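Local atomic coordinates of DsbA-like disulfide oxidoreductase (Wolbachia endosymbiont of Drosophila melanogaster, PDB entry 6EEZ), a protein that catalyses thiol-disulfide exchange and, as an atypical member of the DsbA family, acts as a homotrimeric disulfide isomerase. Residues D98-H101 against A102-H106; S167-V170 against G171-L175. All coordinates share one frame; numbering follows the deposited sequence.

Contact 1: residues D98-H101 against A102-H106; sequences DFHH and AALSH
Leu104 CG lies over one face of the His100 imidazole, and the methyl CD1 of Leu104 comes to 3.3 Å from His100 NE2. The two side chains cross obliquely, one helical turn apart. With CG of His100 anti to the backbone nitrogen (chi1 170°), the ring lies beside its own carbonyl carbon, on the side from which Leu104 comes. Phe68 meets the same imidazole with ring planes about 50° apart. The Phe99 ring approaches the next turn more loosely, its CE2 standing 4.3 Å from Ala103 CB, while Ser84, Ala85 and Val88 of helix 76-91 and Ile118 and Val119 of helix 112-121 pack around it. On the side facing helix 52-60, the His101 ring has Ser105 OG obliquely placed, 3.8 Å from ND1, and its NE2 is hydrogen-bonded to Asn53 OD1.

All this belongs to the last turns of helix 96-105, in the helical part of a DsbA-like thioredoxin fold, and Leu104 also touches the Cys45/Cys48 CxxC region. Regular i to i+4 backbone N-H to O bonds run through it, the shortest from Ala103 N to Phe99 O at 2.8 Å. At the end His101 O is gripped twice, by Ser105 N and by Ser105 OG at 2.7 Å, from opposite faces of the carbonyl plane. Ser105 OG, anti to its carbonyl carbon (chi1 -58°), folds back to reach that oxygen, and His106 then leaves helical geometry.

Contact 2: residues S167-V170 against G171-L175; sequences SLFV and GATDL
Phe169 and Thr173 are the side chains that meet where strand 167-170 runs out into the loop leading to helix 175-185. Earlier in the strand, Ser167 OG is hydrogen-bonded to Lys181 of that helix, and Leu168 packs on Phe161 and Ile163 of the neighbouring strand and on Val156. Phe169 then points toward the loop. Its CB lies in van der Waals contact with Thr173 OG1 at 3.4 Å, and its ring atom CD1 is 4.0 Å from the methyl CG2 of Thr173; the two side chains cross at about a right angle. Thr173 has OG1 anti to its carbonyl carbon (chi1 -50°), an arrangement that presents hydroxyl and methyl together to the phenylalanine. Val177, Leu178 and Lys181 border the same ring from the helix.

Val170, the last strand residue, points away from the loop. At Gly171 the backbone takes phi 84° and psi -159°, angles open to glycine because a beta carbon would collide with Val170 O. Ala172 follows as the centre of an inverse gamma turn, with a weak bond from Thr173 N to Gly171 O. The strand is one of the two edge strands of the sheet within this chain, and the turn carries the chain from it into the closing helix of the thioredoxin fold.

Two waters span the bend. One donates to Phe169 O and, at 2.6 Å, to Gly171 O; the other donates to Val170 O and shares a 2.7 Å hydrogen bond with Thr173 OG1. Solvent thus supplies polar links between strand end and loop, beside the loose carbon contact of Phe169 CD1 with Thr173 CG2.

Overall arrangement
Both contacts are local, each within one continuous piece of chain, but their settings differ. Contact 1 is partly buried and lies inside a single helix, flanked by helices 52-60, 76-91 and 112-121. Contact 2 is at the surface and joins an outermost strand of the sheet to a loop. Direct backbone bonds dominate the first, supplemented by a serine hydroxyl; in the second no direct hydrogen bond joins the two segments, and two waters bridge them. Helix 52-60 is a shared neighbour, touched by His101, Leu104 and Ser105 of contact 1 and by Leu175, at the start of the helix that follows the loop of contact 2. The two do not meet: their centres lie about 20 Å apart and their nearest atoms about 12 Å.

Contact 1: residues D98-H101 against A102-H106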
loop_
_atom_site.group_PDB
_atom_site.type_symbol
_atom_site.label_atom_id
_atom_site.label_comp_id
_atom_site.label_asym_id
_atom_site.label_seq_id
_atom_site.Cartn_x
_atom_site.Cartn_y
_atom_site.Cartn_z
ATOM N N ASP A 98 8.259 1.085 -7.966
ATOM C CA ASP A 98 8.561 2.199 -8.866
ATOM C C ASP A 98 7.294 2.854 -9.384
ATOM O O ASP A 98 7.210 4.078 -9.468
ATOM C CB ASP A 98 9.413 1.729 -10.040
ATOM C CG ASP A 98 10.778 1.302 -9.609
ATOM O OD1 ASP A 98 11.227 1.760 -8.540
ATOM O OD2 ASP A 98 11.411 0.524 -10.341
ATOM N N PHE A 99 6.308 2.040 -9.736
ATOM C CA PHE A 99 5.021 2.588 -10.108
ATOM C C PHE A 99 4.439 3.286 -8.887
ATOM O O PHE A 99 3.998 4.424 -8.975
ATOM C CB PHE A 99 4.071 1.511 -10.620
ATOM C CG PHE A 99 2.766 2.065 -11.096
ATOM C CD1 PHE A 99 2.629 2.508 -12.402
ATOM C CD2 PHE A 99 1.694 2.209 -10.225
ATOM C CE1 PHE A 99 1.441 3.049 -12.839
ATOM C CE2 PHE A 99 0.495 2.753 -10.655
ATOM C CZ PHE A 99 0.371 3.172 -11.968
ATOM N N HIS A 100 4.466 2.598 -7.749
ATOM C CA HIS A 100 3.929 3.112 -6.493
ATOM C C HIS A 100 4.434 4.514 -6.189
ATOM O O HIS A 100 3.649 5.430 -5.941
ATOM C CB HIS A 100 4.300 2.159 -5.345
ATOM C CG HIS A 100 4.024 2.690 -3.971
ATOM N ND1 HIS A 100 2.862 2.402 -3.278
ATOM C CD2 HIS A 100 4.769 3.458 -3.141
ATOM C CE1 HIS A 100 2.901 2.967 -2.087
ATOM N NE2 HIS A 100 4.048 3.617 -1.973
ATOM N N HIS A 101 5.754 4.670 -6.208
ATOM C CA HIS A 101 6.378 5.909 -5.775
ATOM C C HIS A 101 6.143 7.021 -6.802
ATOM O O HIS A 101 5.936 8.192 -6.437
ATOM C CB HIS A 101 7.882 5.706 -5.549
ATOM C CG HIS A 101 8.524 6.814 -4.786
ATOM N ND1 HIS A 101 9.272 7.798 -5.393
ATOM C CD2 HIS A 101 8.511 7.110 -3.465
ATOM C CE1 HIS A 101 9.700 8.647 -4.477
ATOM N NE2 HIS A 101 9.256 8.252 -3.298
ATOM N N ALA A 102 6.169 6.660 -8.081
ATOM C CA ALA A 102 5.851 7.629 -9.129
ATOM C C ALA A 102 4.402 8.086 -9.025
ATOM O O ALA A 102 4.113 9.250 -9.242
ATOM C CB ALA A 102 6.118 7.049 -10.510
ATOM N N ALA A 103 3.487 7.177 -8.703
ATOM C CA ALA A 103 2.085 7.551 -8.601
ATOM C C ALA A 103 1.903 8.539 -7.449
ATOM O O ALA A 103 1.183 9.538 -7.573
ATOM C CB ALA A 103 1.218 6.331 -8.408
ATOM N N LEU A 104 2.564 8.264 -6.332
ATOM C CA LEU A 104 2.542 9.181 -5.201
ATOM C C LEU A 104 3.228 10.514 -5.533
ATOM O O LEU A 104 2.881 11.553 -4.965
ATOM C CB LEU A 104 3.198 8.539 -3.992
ATOM C CG LEU A 104 2.392 7.392 -3.369
ATOM C CD1 LEU A 104 3.176 6.780 -2.192
ATOM C CD2 LEU A 104 0.973 7.843 -2.920
ATOM N N SER A 105 4.187 10.490 -6.461
ATOM C CA SER A 105 4.894 11.713 -6.852
ATOM C C SER A 105 4.094 12.525 -7.883
ATOM O O SER A 105 4.300 13.719 -8.048
ATOM C CB SER A 105 6.277 11.364 -7.407
ATOM O OG SER A 105 7.026 10.646 -6.442
ATOM N N HIS A 106 3.171 11.857 -8.563
ATOM C CA HIS A 106 2.282 12.476 -9.543
ATOM C C HIS A 106 1.347 13.472 -8.861
ATOM O O HIS A 106 0.396 13.072 -8.189
ATOM C CB HIS A 106 1.500 11.371 -10.256
ATOM C CG HIS A 106 0.584 11.852 -11.334
ATOM N ND1 HIS A 106 -0.529 12.622 -11.077
ATOM C CD2 HIS A 106 0.585 11.625 -12.667
ATOM C CE1 HIS A 106 -1.156 12.873 -12.209
ATOM N NE2 HIS A 106 -0.498 12.284 -13.191
#

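Contact 2: residues S167-V170 against G171-L175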
loop_
_atom_site.group_PDB
_atom_site.type_symbol
_atom_site.label_atom_id
_atom_site.label_comp_id
_atom_site.label_asym_id
_atom_site.label_seq_id
_atom_site.Cartn_x
_atom_site.Cartn_y
_atom_site.Cartn_z
ATOM N N SER A 167 -0.065 -2.697 16.311
ATOM C CA SER A 167 -0.374 -1.274 16.343
ATOM C C SER A 167 -0.906 -0.721 15.027
ATOM O O SER A 167 -0.596 -1.212 13.948
ATOM C CB SER A 167 0.870 -0.488 16.733
ATOM O OG SER A 167 1.282 -0.836 18.043
ATOM N N LEU A 168 -1.701 0.332 15.117
ATOM C CA LEU A 168 -2.289 0.912 13.925
ATOM C C LEU A 168 -2.106 2.409 14.027
ATOM O O LEU A 168 -2.570 3.033 14.978
ATOM C CB LEU A 168 -3.763 0.495 13.787
ATOM C CG LEU A 168 -4.437 0.680 12.417
ATOM C CD1 LEU A 168 -5.673 -0.208 12.262
ATOM C CD2 LEU A 168 -4.810 2.087 12.262
ATOM N N PHE A 169 -1.370 2.949 13.050
ATOM C CA PHE A 169 -1.046 4.376 12.967
ATOM C C PHE A 169 -1.873 5.044 11.876
ATOM O O PHE A 169 -1.863 4.594 10.743
ATOM C CB PHE A 169 0.442 4.564 12.683
ATOM C CG PHE A 169 1.333 4.002 13.751
ATOM C CD1 PHE A 169 1.634 4.740 14.884
ATOM C CD2 PHE A 169 1.853 2.733 13.625
ATOM C CE1 PHE A 169 2.446 4.225 15.864
ATOM C CE2 PHE A 169 2.669 2.210 14.605
ATOM C CZ PHE A 169 2.967 2.961 15.727
ATOM N N VAL A 170 -2.603 6.095 12.224
ATOM C CA VAL A 170 -3.556 6.717 11.301
ATOM C C VAL A 170 -3.030 8.091 10.817
ATOM O O VAL A 170 -2.586 8.907 11.617
ATOM C CB VAL A 170 -4.962 6.906 11.971
ATOM C CG1 VAL A 170 -5.957 7.422 10.961
ATOM C CG2 VAL A 170 -5.486 5.595 12.561
ATOM N N GLY A 171 -3.087 8.344 9.516
ATOM C CA GLY A 171 -2.690 9.643 8.983
ATOM C C GLY A 171 -1.182 9.765 8.739
ATOM O O GLY A 171 -0.487 8.763 8.603
ATOM N N ALA A 172 -0.685 10.999 8.679
ATOM C CA ALA A 172 0.720 11.262 8.383
ATOM C C ALA A 172 1.558 11.133 9.635
ATOM O O ALA A 172 1.969 12.124 10.223
ATOM C CB ALA A 172 0.898 12.632 7.795
ATOM N N THR A 173 1.817 9.903 10.024
ATOM C CA THR A 173 2.579 9.625 11.222
ATOM C C THR A 173 4.025 9.983 11.023
ATOM O O THR A 173 4.617 9.606 10.025
ATOM C CB THR A 173 2.500 8.135 11.598
ATOM O OG1 THR A 173 1.132 7.725 11.599
ATOM C CG2 THR A 173 3.120 7.890 12.953
ATOM N N ASP A 174 4.596 10.680 11.992
ATOM C CA ASP A 174 6.017 11.005 11.964
ATOM C C ASP A 174 6.876 9.747 11.875
ATOM O O ASP A 174 6.584 8.718 12.505
ATOM C CB ASP A 174 6.400 11.812 13.204
ATOM C CG ASP A 174 5.802 13.219 13.194
ATOM O OD1 ASP A 174 5.548 13.754 12.085
ATOM O OD2 ASP A 174 5.605 13.796 14.290
ATOM N N LEU A 175 7.945 9.850 11.095
ATOM C CA LEU A 175 8.852 8.734 10.845
ATOM C C LEU A 175 9.488 8.188 12.125
ATOM O O LEU A 175 9.658 6.982 12.263
ATOM C CB LEU A 175 9.956 9.169 9.867
ATOM C CG LEU A 175 10.915 8.078 9.375
ATOM C CD1 LEU A 175 10.160 6.870 8.850
ATOM C CD2 LEU A 175 11.873 8.635 8.284
HETATM O O HOH W 1 -0.319 6.181 8.467
HETATM O O HOH W 2 -0.468 8.492 13.673
#